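Local coordinates for enoyl-CoA hydratase, EchA3 (Mycobacterium marinum M, PDB 3R6H), which probably acts as a lyase of lipid metabolism, perhaps hydrating enoyl-CoA thioesters as the hydratases of its family do, at residues 118-123 with 176-181; 51-56 with 98-103; 104-109 with 126-131; 7-12 with 46-51. All coordinates share one frame; numbering follows the deposited sequence.

Interaction 1: 118-123 with 176-181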
loop_
_atom_site.group_PDB
_atom_site.type_symbol
_atom_site.label_atom_id
_atom_site.label_comp_id
_atom_site.label_asym_id
_atom_site.label_seq_id
_atom_site.Cartn_x
_atom_site.Cartn_y
_atom_site.Cartn_z
ATOM N N ASP A 118 6.536 2.381 -16.113
ATOM C CA ASP A 118 5.166 2.791 -15.769
ATOM C C ASP A 118 4.146 1.647 -15.794
ATOM O O ASP A 118 3.176 1.664 -15.019
ATOM C CB ASP A 118 4.708 3.900 -16.707
ATOM C CG ASP A 118 5.551 5.152 -16.561
ATOM O OD1 ASP A 118 5.387 5.865 -15.557
ATOM O OD2 ASP A 118 6.448 5.376 -17.419
ATOM N N HIS A 119 4.362 0.704 -16.707
ATOM C CA HIS A 119 3.448 -0.413 -16.908
ATOM C C HIS A 119 4.327 -1.637 -17.151
ATOM O O HIS A 119 5.256 -1.604 -17.987
ATOM C CB HIS A 119 2.506 -0.187 -18.101
ATOM C CG HIS A 119 1.470 -1.256 -18.259
ATOM N ND1 HIS A 119 0.461 -1.439 -17.345
ATOM C CD2 HIS A 119 1.279 -2.197 -19.221
ATOM C CE1 HIS A 119 -0.313 -2.441 -17.732
ATOM N NE2 HIS A 119 0.175 -2.938 -18.856
ATOM N N ARG A 120 4.027 -2.701 -16.412
ATOM C CA ARG A 120 4.851 -3.902 -16.392
ATOM C C ARG A 120 4.046 -5.138 -16.762
ATOM O O ARG A 120 3.105 -5.493 -16.061
ATOM C CB ARG A 120 5.448 -4.049 -15.007
ATOM C CG ARG A 120 6.308 -2.927 -14.563
ATOM C CD ARG A 120 6.450 -2.898 -13.068
ATOM N NE ARG A 120 5.174 -2.663 -12.412
ATOM C CZ ARG A 120 5.015 -2.659 -11.091
ATOM N NH1 ARG A 120 6.060 -2.924 -10.292
ATOM N NH2 ARG A 120 3.829 -2.430 -10.563
ATOM N N VAL A 121 4.417 -5.780 -17.874
ATOM C CA VAL A 121 3.719 -6.942 -18.440
ATOM C C VAL A 121 4.607 -8.190 -18.267
ATOM O O VAL A 121 5.789 -8.183 -18.658
ATOM C CB VAL A 121 3.421 -6.746 -19.935
ATOM C CG1 VAL A 121 2.635 -7.927 -20.474
ATOM C CG2 VAL A 121 2.643 -5.427 -20.193
ATOM N N ALA A 122 4.028 -9.252 -17.724
ATOM C CA ALA A 122 4.697 -10.545 -17.546
ATOM C C ALA A 122 3.760 -11.697 -17.800
ATOM O O ALA A 122 2.540 -11.542 -17.832
ATOM C CB ALA A 122 5.302 -10.681 -16.116
ATOM N N ALA A 123 4.347 -12.874 -17.996
ATOM C CA ALA A 123 3.568 -14.095 -18.094
ATOM C C ALA A 123 3.432 -14.770 -16.738
ATOM O O ALA A 123 4.251 -14.564 -15.832
ATOM C CB ALA A 123 4.253 -15.066 -19.070
ATOM N N PHE A 176 4.495 -6.145 -8.108
ATOM C CA PHE A 176 5.708 -6.347 -8.918
ATOM C C PHE A 176 5.457 -6.203 -10.409
ATOM O O PHE A 176 6.371 -5.870 -11.161
ATOM C CB PHE A 176 6.378 -7.721 -8.641
ATOM C CG PHE A 176 7.567 -7.670 -7.705
ATOM C CD1 PHE A 176 8.636 -6.809 -7.948
ATOM C CD2 PHE A 176 7.655 -8.539 -6.636
ATOM C CE1 PHE A 176 9.749 -6.811 -7.131
ATOM C CE2 PHE A 176 8.742 -8.532 -5.820
ATOM C CZ PHE A 176 9.803 -7.676 -6.048
ATOM N N ILE A 177 4.234 -6.503 -10.845
ATOM C CA ILE A 177 3.831 -6.306 -12.224
ATOM C C ILE A 177 2.430 -5.685 -12.258
ATOM O O ILE A 177 1.696 -5.685 -11.228
ATOM C CB ILE A 177 3.826 -7.648 -12.990
ATOM C CG1 ILE A 177 2.780 -8.633 -12.436
ATOM C CG2 ILE A 177 5.279 -8.252 -13.054
ATOM C CD1 ILE A 177 2.659 -10.001 -13.239
ATOM N N ASP A 178 2.019 -5.198 -13.431
ATOM C CA ASP A 178 0.703 -4.561 -13.596
ATOM C C ASP A 178 -0.265 -5.351 -14.510
ATOM O O ASP A 178 -1.495 -5.142 -14.463
ATOM C CB ASP A 178 0.846 -3.154 -14.149
ATOM C CG ASP A 178 1.830 -2.324 -13.377
ATOM O OD1 ASP A 178 1.492 -1.965 -12.214
ATOM O OD2 ASP A 178 2.915 -2.048 -13.934
ATOM N N GLU A 179 0.275 -6.292 -15.294
ATOM C CA GLU A 179 -0.532 -7.018 -16.250
ATOM C C GLU A 179 0.060 -8.357 -16.517
ATOM O O GLU A 179 1.285 -8.479 -16.683
ATOM C CB GLU A 179 -0.611 -6.243 -17.568
ATOM C CG GLU A 179 -1.393 -6.953 -18.628
ATOM C CD GLU A 179 -1.781 -6.089 -19.829
ATOM O OE1 GLU A 179 -1.383 -4.914 -19.939
ATOM O OE2 GLU A 179 -2.508 -6.632 -20.712
ATOM N N ILE A 180 -0.806 -9.369 -16.576
ATOM C CA ILE A 180 -0.406 -10.708 -16.939
ATOM C C ILE A 180 -0.877 -10.991 -18.349
ATOM O O ILE A 180 -2.052 -10.795 -18.666
ATOM C CB ILE A 180 -1.015 -11.793 -16.011
ATOM C CG1 ILE A 180 -0.582 -11.573 -14.549
ATOM C CG2 ILE A 180 -0.635 -13.196 -16.518
ATOM C CD1 ILE A 180 -1.340 -12.433 -13.538
ATOM N N SER A 181 0.051 -11.450 -19.187
ATOM C CA SER A 181 -0.244 -11.834 -20.568
ATOM C C SER A 181 0.248 -13.239 -20.823
ATOM O O SER A 181 1.090 -13.763 -20.111
ATOM C CB SER A 181 0.495 -10.892 -21.557
ATOM O OG SER A 181 -0.073 -9.597 -21.455
#
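Arg120 lays the side of its guanidinium against the carboxylate of Asp178, and the tight part of this contact gathers round that salt bridge. Arg120 NE reaches Asp178 OD2 at 2.8 Å in a nearly straight bond (175°), and Arg120 NH2 reaches Asp178 OD1 at 2.9 Å. Both oxygens lie in the guanidinium plane yet are met from above the carboxylate plane, the two groups being turned 44° apart. OD2 works twice, since its anti lone pair takes Arg120 N at 2.8 Å, so one aspartate holds both backbone and side chain of the same arginine. A bend at chi3 (-63°) brings the guanidinium alongside, with the carbonyl of Phe176 over one of its faces.

Next to it, His119 NE2 gives an in-plane bond of 2.7 Å to Glu179 OE1. Gln158 of a second subunit binds ND1, while Arg189 pairs with Glu179 OE2. Toward the partly exposed Ile180 the side chains do less: Ile180 CG2 comes no nearer than 3.8 Å to Ala122 O, although Ser181 OG still touches Val121 CG1 at 3.3 Å. Backbone bonds carry this end, Ser181 N to Ala122 O at 2.8 Å among them. The short parallel pairing of 179-180 on 119-122 forms one edge, within this chain, of the larger crotonase-fold sheet.

Interaction 2: 51-56 with 98-103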
loop_
_atom_site.group_PDB
_atom_site.type_symbol
_atom_site.label_atom_id
_atom_site.label_comp_id
_atom_site.label_asym_id
_atom_site.label_seq_id
_atom_site.Cartn_x
_atom_site.Cartn_y
_atom_site.Cartn_z
ATOM N N LEU A 51 8.308 4.143 -24.604
ATOM C CA LEU A 51 9.491 3.316 -24.705
ATOM C C LEU A 51 9.206 1.954 -24.062
ATOM O O LEU A 51 8.739 1.908 -22.921
ATOM C CB LEU A 51 10.632 3.991 -23.951
ATOM C CG LEU A 51 11.984 3.334 -23.955
ATOM C CD1 LEU A 51 12.506 3.153 -25.412
ATOM C CD2 LEU A 51 12.972 4.155 -23.082
ATOM N N VAL A 52 9.557 0.888 -24.765
ATOM C CA VAL A 52 9.459 -0.479 -24.282
ATOM C C VAL A 52 10.862 -0.984 -23.939
ATOM O O VAL A 52 11.821 -0.820 -24.744
ATOM C CB VAL A 52 8.821 -1.388 -25.338
ATOM C CG1 VAL A 52 8.873 -2.873 -24.907
ATOM C CG2 VAL A 52 7.379 -0.950 -25.643
ATOM N N ILE A 53 11.013 -1.574 -22.758
ATOM C CA ILE A 53 12.249 -2.290 -22.390
ATOM C C ILE A 53 11.917 -3.763 -22.244
ATOM O O ILE A 53 11.038 -4.093 -21.435
ATOM C CB ILE A 53 12.828 -1.815 -21.018
ATOM C CG1 ILE A 53 12.922 -0.283 -20.917
ATOM C CG2 ILE A 53 14.148 -2.511 -20.712
ATOM C CD1 ILE A 53 13.845 0.332 -21.922
ATOM N N ALA A 54 12.609 -4.632 -23.000
ATOM C CA ALA A 54 12.346 -6.064 -23.040
ATOM C C ALA A 54 13.599 -6.857 -22.712
ATOM O O ALA A 54 14.711 -6.358 -22.888
ATOM C CB ALA A 54 11.803 -6.509 -24.448
ATOM N N GLY A 55 13.411 -8.097 -22.271
ATOM C CA GLY A 55 14.504 -9.025 -22.080
ATOM C C GLY A 55 14.649 -9.911 -23.305
ATOM O O GLY A 55 14.270 -9.514 -24.416
ATOM N N ASN A 56 15.160 -11.117 -23.079
ATOM C CA ASN A 56 15.289 -12.100 -24.145
ATOM C C ASN A 56 14.272 -13.222 -23.933
ATOM O O ASN A 56 13.331 -13.096 -23.138
ATOM C CB ASN A 56 16.763 -12.582 -24.304
ATOM C CG ASN A 56 17.298 -13.358 -23.111
ATOM O OD1 ASN A 56 16.541 -13.924 -22.304
ATOM N ND2 ASN A 56 18.637 -13.423 -23.010
ATOM N N VAL A 98 6.875 4.448 -20.043
ATOM C CA VAL A 98 7.825 3.337 -20.199
ATOM C C VAL A 98 7.086 2.047 -19.873
ATOM O O VAL A 98 6.457 1.926 -18.820
ATOM C CB VAL A 98 9.006 3.499 -19.236
ATOM C CG1 VAL A 98 9.980 2.296 -19.335
ATOM C CG2 VAL A 98 9.721 4.871 -19.537
ATOM N N VAL A 99 7.143 1.102 -20.794
ATOM C CA VAL A 99 6.484 -0.193 -20.605
ATOM C C VAL A 99 7.559 -1.273 -20.554
ATOM O O VAL A 99 8.474 -1.327 -21.398
ATOM C CB VAL A 99 5.464 -0.484 -21.729
ATOM C CG1 VAL A 99 4.765 -1.814 -21.498
ATOM C CG2 VAL A 99 4.457 0.675 -21.897
ATOM N N ILE A 100 7.498 -2.121 -19.533
ATOM C CA ILE A 100 8.447 -3.225 -19.409
ATOM C C ILE A 100 7.799 -4.526 -19.938
ATOM O O ILE A 100 6.737 -4.957 -19.468
ATOM C CB ILE A 100 8.904 -3.451 -17.933
ATOM C CG1 ILE A 100 9.327 -2.147 -17.256
ATOM C CG2 ILE A 100 10.011 -4.554 -17.851
ATOM C CD1 ILE A 100 10.535 -1.456 -17.918
ATOM N N ALA A 101 8.454 -5.130 -20.942
ATOM C CA ALA A 101 8.113 -6.453 -21.397
ATOM C C ALA A 101 8.986 -7.428 -20.620
ATOM O O ALA A 101 10.151 -7.681 -20.956
ATOM C CB ALA A 101 8.337 -6.582 -22.903
ATOM N N CYS A 102 8.408 -7.942 -19.546
ATOM C CA CYS A 102 9.091 -8.877 -18.675
ATOM C C CYS A 102 9.002 -10.272 -19.302
ATOM O O CYS A 102 8.074 -11.018 -19.057
ATOM C CB CYS A 102 8.469 -8.810 -17.286
ATOM S SG CYS A 102 9.485 -9.631 -16.037
ATOM N N THR A 103 9.992 -10.581 -20.150
ATOM C CA THR A 103 9.936 -11.744 -21.038
ATOM C C THR A 103 10.447 -13.036 -20.411
ATOM O O THR A 103 10.507 -14.094 -21.074
ATOM C CB THR A 103 10.707 -11.445 -22.344
ATOM O OG1 THR A 103 11.994 -10.895 -22.018
ATOM C CG2 THR A 103 9.916 -10.450 -23.193
#
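Ile53 and Ile100 lie side by side and point the same way from two neighbouring parallel strands. With near-equal torsions (chi2 -63° and -62°) the two chains run alongside each other, and Ile100 CD1 comes to 3.9 Å from Ile53 CB. Val98 and Leu51 share this face, where Val98 CG1 sits 4.2 Å from Ile53 CG1; beyond, Leu114 of helix 109-114 packs on Ile100.

The other face carries smaller groups. Ala54 CB and Ala101 CB meet at 3.8 Å, and Val52 turns CG1 toward that alanine pair, 4.2 Å from Ala101 CB, while its CG2 branch lies by Val99. Helix 186-198 covers these short side chains, its Phe197 resting on Val99 and its Ala190 on Ala101.

Between the faces runs an in-register ladder: Val99 N to Leu51 O (2.8 Å), Ile53 N to Val99 O, Ala101 N to Ile53 O. The strand axes diverge by only 23°. Past the strand ends Thr103 takes over, its OG1 donating to Asn56 O at 2.8 Å, so that a side-chain hydroxyl continues the joining where the ladder stops. Two adjacent parallel strands with helices 66-69 and 75-92 between them in sequence make a beta-alpha-beta crossover within the main sheet of the crotonase fold.

Interaction 3: 104-109 with 126-131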
loop_
_atom_site.group_PDB
_atom_site.type_symbol
_atom_site.label_atom_id
_atom_site.label_comp_id
_atom_site.label_asym_id
_atom_site.label_seq_id
_atom_site.Cartn_x
_atom_site.Cartn_y
_atom_site.Cartn_z
ATOM N N GLY A 104 10.808 -12.966 -19.133
ATOM C CA GLY A 104 11.191 -14.129 -18.353
ATOM C C GLY A 104 11.443 -13.663 -16.943
ATOM O O GLY A 104 10.974 -12.582 -16.584
ATOM N N HIS A 105 12.183 -14.434 -16.154
ATOM C CA HIS A 105 12.357 -14.034 -14.743
ATOM C C HIS A 105 13.116 -12.743 -14.516
ATOM O O HIS A 105 13.922 -12.340 -15.333
ATOM C CB HIS A 105 12.819 -15.188 -13.861
ATOM C CG HIS A 105 14.273 -15.500 -13.886
ATOM N ND1 HIS A 105 14.790 -16.534 -13.125
ATOM C CD2 HIS A 105 15.327 -14.924 -14.505
ATOM C CE1 HIS A 105 16.098 -16.591 -13.301
ATOM N NE2 HIS A 105 16.445 -15.642 -14.152
ATOM N N ALA A 106 12.817 -12.071 -13.402
ATOM C CA ALA A 106 13.443 -10.791 -13.063
ATOM C C ALA A 106 13.943 -10.908 -11.649
ATOM O O ALA A 106 13.148 -10.959 -10.722
ATOM C CB ALA A 106 12.437 -9.619 -13.182
ATOM N N ILE A 107 15.269 -10.950 -11.498
ATOM C CA ILE A 107 15.893 -11.241 -10.201
ATOM C C ILE A 107 16.791 -10.081 -9.779
ATOM O O ILE A 107 17.592 -9.557 -10.592
ATOM C CB ILE A 107 16.743 -12.550 -10.246
ATOM C CG1 ILE A 107 15.910 -13.724 -10.733
ATOM C CG2 ILE A 107 17.375 -12.835 -8.873
ATOM C CD1 ILE A 107 14.721 -14.057 -9.854
ATOM N N ALA A 108 16.627 -9.676 -8.517
ATOM C CA ALA A 108 17.522 -8.704 -7.868
ATOM C C ALA A 108 17.540 -7.403 -8.688
ATOM O O ALA A 108 16.472 -6.822 -8.886
ATOM C CB ALA A 108 18.912 -9.303 -7.660
ATOM N N MET A 109 18.679 -6.938 -9.229
ATOM C CA MET A 109 18.628 -5.731 -10.076
ATOM C C MET A 109 17.657 -5.863 -11.277
ATOM O O MET A 109 17.102 -4.865 -11.729
ATOM C CB MET A 109 20.031 -5.294 -10.542
ATOM C CG MET A 109 20.070 -3.976 -11.311
ATOM S SD MET A 109 19.661 -2.513 -10.326
ATOM C CE MET A 109 18.505 -1.712 -11.425
ATOM N N TYR A 126 6.564 -16.421 -14.725
ATOM C CA TYR A 126 7.843 -15.754 -14.580
ATOM C C TYR A 126 8.071 -15.309 -13.145
ATOM O O TYR A 126 7.305 -14.479 -12.614
ATOM C CB TYR A 126 7.957 -14.546 -15.512
ATOM C CG TYR A 126 7.848 -14.886 -17.013
ATOM C CD1 TYR A 126 7.970 -16.184 -17.470
ATOM C CD2 TYR A 126 7.691 -13.887 -17.949
ATOM C CE1 TYR A 126 7.872 -16.489 -18.843
ATOM C CE2 TYR A 126 7.609 -14.179 -19.308
ATOM C CZ TYR A 126 7.697 -15.485 -19.737
ATOM O OH TYR A 126 7.602 -15.850 -21.060
ATOM N N ASN A 127 9.135 -15.816 -12.540
ATOM C CA ASN A 127 9.468 -15.428 -11.170
ATOM C C ASN A 127 10.046 -14.029 -11.085
ATOM O O ASN A 127 10.866 -13.615 -11.930
ATOM C CB ASN A 127 10.453 -16.425 -10.525
ATOM C CG ASN A 127 9.853 -17.782 -10.298
ATOM O OD1 ASN A 127 8.693 -17.908 -9.901
ATOM N ND2 ASN A 127 10.679 -18.837 -10.493
ATOM N N VAL A 128 9.647 -13.314 -10.032
ATOM C CA VAL A 128 10.156 -11.977 -9.736
ATOM C C VAL A 128 10.598 -12.033 -8.274
ATOM O O VAL A 128 9.815 -12.412 -7.414
ATOM C CB VAL A 128 9.109 -10.866 -9.919
ATOM C CG1 VAL A 128 9.777 -9.489 -9.656
ATOM C CG2 VAL A 128 8.479 -10.943 -11.352
ATOM N N GLN A 129 11.860 -11.721 -8.012
ATOM C CA GLN A 129 12.439 -11.943 -6.695
ATOM C C GLN A 129 13.627 -11.061 -6.455
ATOM O O GLN A 129 14.489 -10.944 -7.314
ATOM C CB GLN A 129 12.908 -13.389 -6.578
ATOM C CG GLN A 129 13.415 -13.754 -5.192
ATOM C CD GLN A 129 14.191 -15.058 -5.150
ATOM O OE1 GLN A 129 14.668 -15.561 -6.171
ATOM N NE2 GLN A 129 14.376 -15.581 -3.939
ATOM N N ALA A 130 13.642 -10.396 -5.316
ATOM C CA ALA A 130 14.862 -9.764 -4.797
ATOM C C ALA A 130 15.517 -10.826 -3.906
ATOM O O ALA A 130 15.159 -10.991 -2.762
ATOM C CB ALA A 130 14.506 -8.500 -3.991
ATOM N N ASN A 131 16.449 -11.579 -4.466
ATOM C CA ASN A 131 17.015 -12.712 -3.788
ATOM C C ASN A 131 18.213 -12.396 -2.918
ATOM O O ASN A 131 18.814 -13.304 -2.385
ATOM C CB ASN A 131 17.401 -13.792 -4.807
ATOM C CG ASN A 131 18.644 -13.440 -5.617
ATOM O OD1 ASN A 131 18.917 -12.272 -5.886
ATOM N ND2 ASN A 131 19.402 -14.487 -6.039
HETATM O O HOH W 1 13.808 -17.825 -10.794
#
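Ala106 and Val128 pair in parallel, as do Ile107 and Gln129, forming part of the smaller sheet that accompanies the main one in the crotonase fold. Backbone hydrogen bonds come first. Ala106 N donates to Asn127 O at 2.9 Å, Gln129 N to Ala106 O at 3.1 Å, and Ala108 N to Gln129 O at 2.8 Å. The last bond holds Ala108, whose phi of 57° turns the chain out of the strand at the N-cap of helix 109-114. In crotonase relatives the start of this helix contributes to the oxyanion hole, and a similar role is plausible here.

Van der Waals contacts centre on Ile107. Its CD1 lies 3.8 Å from Gln129 CB, the two side chains running alongside each other in the same direction, whereas the side chains of Ile107 and Asn131 cross at about a right angle, Ile107 CG2 lying 3.4 Å from Asn131 OD1. Asn131 bends back to that position because chi1 (73°) sets its CG between the backbone N and the carbonyl carbon. Gln129 NE2 is bound by the carbonyl of Ala163.

Water-mediated contact is looser: a single water lies 2.8 Å from His105 ND1 and accepts a weak bond from Asn127 ND2 at 3.3 Å.

Aromatic contact closes the other end. Gly104 presents its backbone to one face of the Tyr126 ring, with CA 3.6 Å from the ring centroid and 13° off the normal, a CH-pi contact in which Gly104 N also lies over that face, toward CD2 and CE2.

Interaction 4: 7-12 with 46-51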
loop_
_atom_site.group_PDB
_atom_site.type_symbol
_atom_site.label_atom_id
_atom_site.label_comp_id
_atom_site.label_asym_id
_atom_site.label_seq_id
_atom_site.Cartn_x
_atom_site.Cartn_y
_atom_site.Cartn_z
ATOM N N VAL A 7 22.258 -5.025 -26.656
ATOM C CA VAL A 7 21.001 -4.267 -26.713
ATOM C C VAL A 7 20.678 -3.953 -28.178
ATOM O O VAL A 7 21.607 -3.629 -28.956
ATOM C CB VAL A 7 21.089 -2.980 -25.854
ATOM C CG1 VAL A 7 19.831 -2.099 -26.000
ATOM C CG2 VAL A 7 21.295 -3.359 -24.399
ATOM N N THR A 8 19.415 -4.148 -28.574
ATOM C CA THR A 8 18.910 -3.750 -29.891
ATOM C C THR A 8 17.834 -2.713 -29.697
ATOM O O THR A 8 16.919 -2.903 -28.881
ATOM C CB THR A 8 18.345 -4.934 -30.686
ATOM O OG1 THR A 8 19.368 -5.924 -30.846
ATOM C CG2 THR A 8 17.866 -4.486 -32.084
ATOM N N TYR A 9 17.973 -1.595 -30.398
ATOM C CA TYR A 9 17.002 -0.522 -30.382
ATOM C C TYR A 9 16.289 -0.426 -31.726
ATOM O O TYR A 9 16.933 -0.416 -32.788
ATOM C CB TYR A 9 17.666 0.825 -30.081
ATOM C CG TYR A 9 16.740 2.010 -30.315
ATOM C CD1 TYR A 9 15.714 2.311 -29.424
ATOM C CD2 TYR A 9 16.889 2.838 -31.411
ATOM C CE1 TYR A 9 14.860 3.397 -29.634
ATOM C CE2 TYR A 9 16.039 3.915 -31.626
ATOM C CZ TYR A 9 15.027 4.197 -30.735
ATOM O OH TYR A 9 14.189 5.273 -30.956
ATOM N N THR A 10 14.963 -0.370 -31.677
ATOM C CA THR A 10 14.148 -0.129 -32.865
ATOM C C THR A 10 13.112 0.973 -32.599
ATOM O O THR A 10 12.616 1.135 -31.486
ATOM C CB THR A 10 13.487 -1.429 -33.401
ATOM O OG1 THR A 10 12.768 -2.117 -32.369
ATOM C CG2 THR A 10 14.544 -2.381 -33.950
ATOM N N HIS A 11 12.844 1.758 -33.635
ATOM C CA HIS A 11 12.000 2.941 -33.578
ATOM C C HIS A 11 10.834 2.595 -34.489
ATOM O O HIS A 11 11.013 2.396 -35.697
ATOM C CB HIS A 11 12.798 4.163 -34.107
ATOM C CG HIS A 11 12.012 5.441 -34.158
ATOM N ND1 HIS A 11 12.311 6.463 -35.035
ATOM C CD2 HIS A 11 10.938 5.861 -33.443
ATOM C CE1 HIS A 11 11.460 7.460 -34.850
ATOM N NE2 HIS A 11 10.613 7.117 -33.893
ATOM N N ASP A 12 9.649 2.504 -33.914
ATOM C CA ASP A 12 8.496 1.940 -34.598
ATOM C C ASP A 12 7.342 2.906 -34.468
ATOM O O ASP A 12 6.548 2.844 -33.489
ATOM C CB ASP A 12 8.140 0.573 -33.999
ATOM N N ASP A 46 15.175 10.297 -31.022
ATOM C CA ASP A 46 13.961 10.096 -31.820
ATOM C C ASP A 46 12.698 10.717 -31.215
ATOM O O ASP A 46 11.662 10.755 -31.872
ATOM C CB ASP A 46 13.737 8.597 -32.095
ATOM C CG ASP A 46 14.774 8.015 -33.031
ATOM O OD1 ASP A 46 15.332 8.802 -33.838
ATOM O OD2 ASP A 46 15.052 6.793 -32.965
ATOM N N ASN A 47 12.785 11.199 -29.976
ATOM C CA ASN A 47 11.654 11.800 -29.275
ATOM C C ASN A 47 10.456 10.848 -29.324
ATOM O O ASN A 47 9.347 11.242 -29.676
ATOM C CB ASN A 47 11.282 13.174 -29.843
ATOM C CG ASN A 47 10.316 13.944 -28.944
ATOM O OD1 ASN A 47 10.339 13.800 -27.719
ATOM N ND2 ASN A 47 9.463 14.767 -29.559
ATOM N N VAL A 48 10.702 9.585 -28.992
ATOM C CA VAL A 48 9.632 8.581 -29.045
ATOM C C VAL A 48 8.456 8.948 -28.122
ATOM O O VAL A 48 8.640 9.611 -27.101
ATOM C CB VAL A 48 10.140 7.172 -28.685
ATOM C CG1 VAL A 48 11.203 6.722 -29.661
ATOM C CG2 VAL A 48 10.651 7.103 -27.235
ATOM N N GLY A 49 7.254 8.521 -28.505
ATOM C CA GLY A 49 6.040 8.763 -27.717
ATOM C C GLY A 49 5.956 7.897 -26.455
ATOM O O GLY A 49 5.322 8.292 -25.500
ATOM N N ALA A 50 6.594 6.734 -26.494
ATOM C CA ALA A 50 6.655 5.773 -25.381
ATOM C C ALA A 50 7.809 4.800 -25.649
ATOM O O ALA A 50 8.258 4.651 -26.790
ATOM C CB ALA A 50 5.297 5.032 -25.240
ATOM N N LEU A 51 8.308 4.143 -24.604
ATOM C CA LEU A 51 9.491 3.316 -24.705
ATOM C C LEU A 51 9.206 1.954 -24.062
ATOM O O LEU A 51 8.739 1.908 -22.921
ATOM C CB LEU A 51 10.632 3.991 -23.951
ATOM C CG LEU A 51 11.984 3.334 -23.955
ATOM C CD1 LEU A 51 12.506 3.153 -25.412
ATOM C CD2 LEU A 51 12.972 4.155 -23.082
#
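Tyr9 OH donates to Asp46 OD2 at 2.7 Å, the shortest polar bond between the strand and the end of the helix. Asp46 OD2 lies at the edge of the tyrosine ring, in its plane, and receives the bond on its anti lone pair, with ring and carboxylate only 25° apart. His11 meets the same aspartate quite differently, flat on. Asp46 CB stands over the imidazole, 3.8 Å from its centroid, and the carboxylate stacks 13° from parallel; His11 ND1 is 3.5 Å from Asp46 OD2 but badly angled for a bond. Both aromatic side chains reach this position from alternate residues of one strand, each with CG anti to the backbone N (chi1 169° in Tyr9).

Asp46 lies at the C-terminal end of helix 30-46, and Asn47 leaves it with positive phi in a Schellman motif, the C-terminal cap that turns the chain toward strand 50-54 of the crotonase sheet. This helix end would be expected to disfavour a negative charge, and the bond donated by Tyr9 OH may help stabilise the carboxylate. Just past the cap, Val48 touches both aromatics with CG1, 3.6 Å from Tyr9 OH and 3.9 Å from His11 CD2, while Lys96 binds the Val48 carbonyl oxygen.

From the N terminus, interaction 4 comes first: it closes the loop formed by strand 15-20 and helix 30-46, tying strand 7-12, outermost in the sheet within this chain, to that helix's C-terminal end. Interaction 2 follows in series, sharing Leu51, and closes a second loop over helices 66-69 and 75-92 within the same sheet. The chain then passes into the smaller sheet, where interaction 3 closes a short loop holding helix 109-114 and strand 119-122. Interaction 1 opens inside that loop and ends well beyond it, so the two cross, and Phe176 packs on Val128 where they meet. Strand 98-102 bonds to strand 119-122, joining interactions 1 and 2.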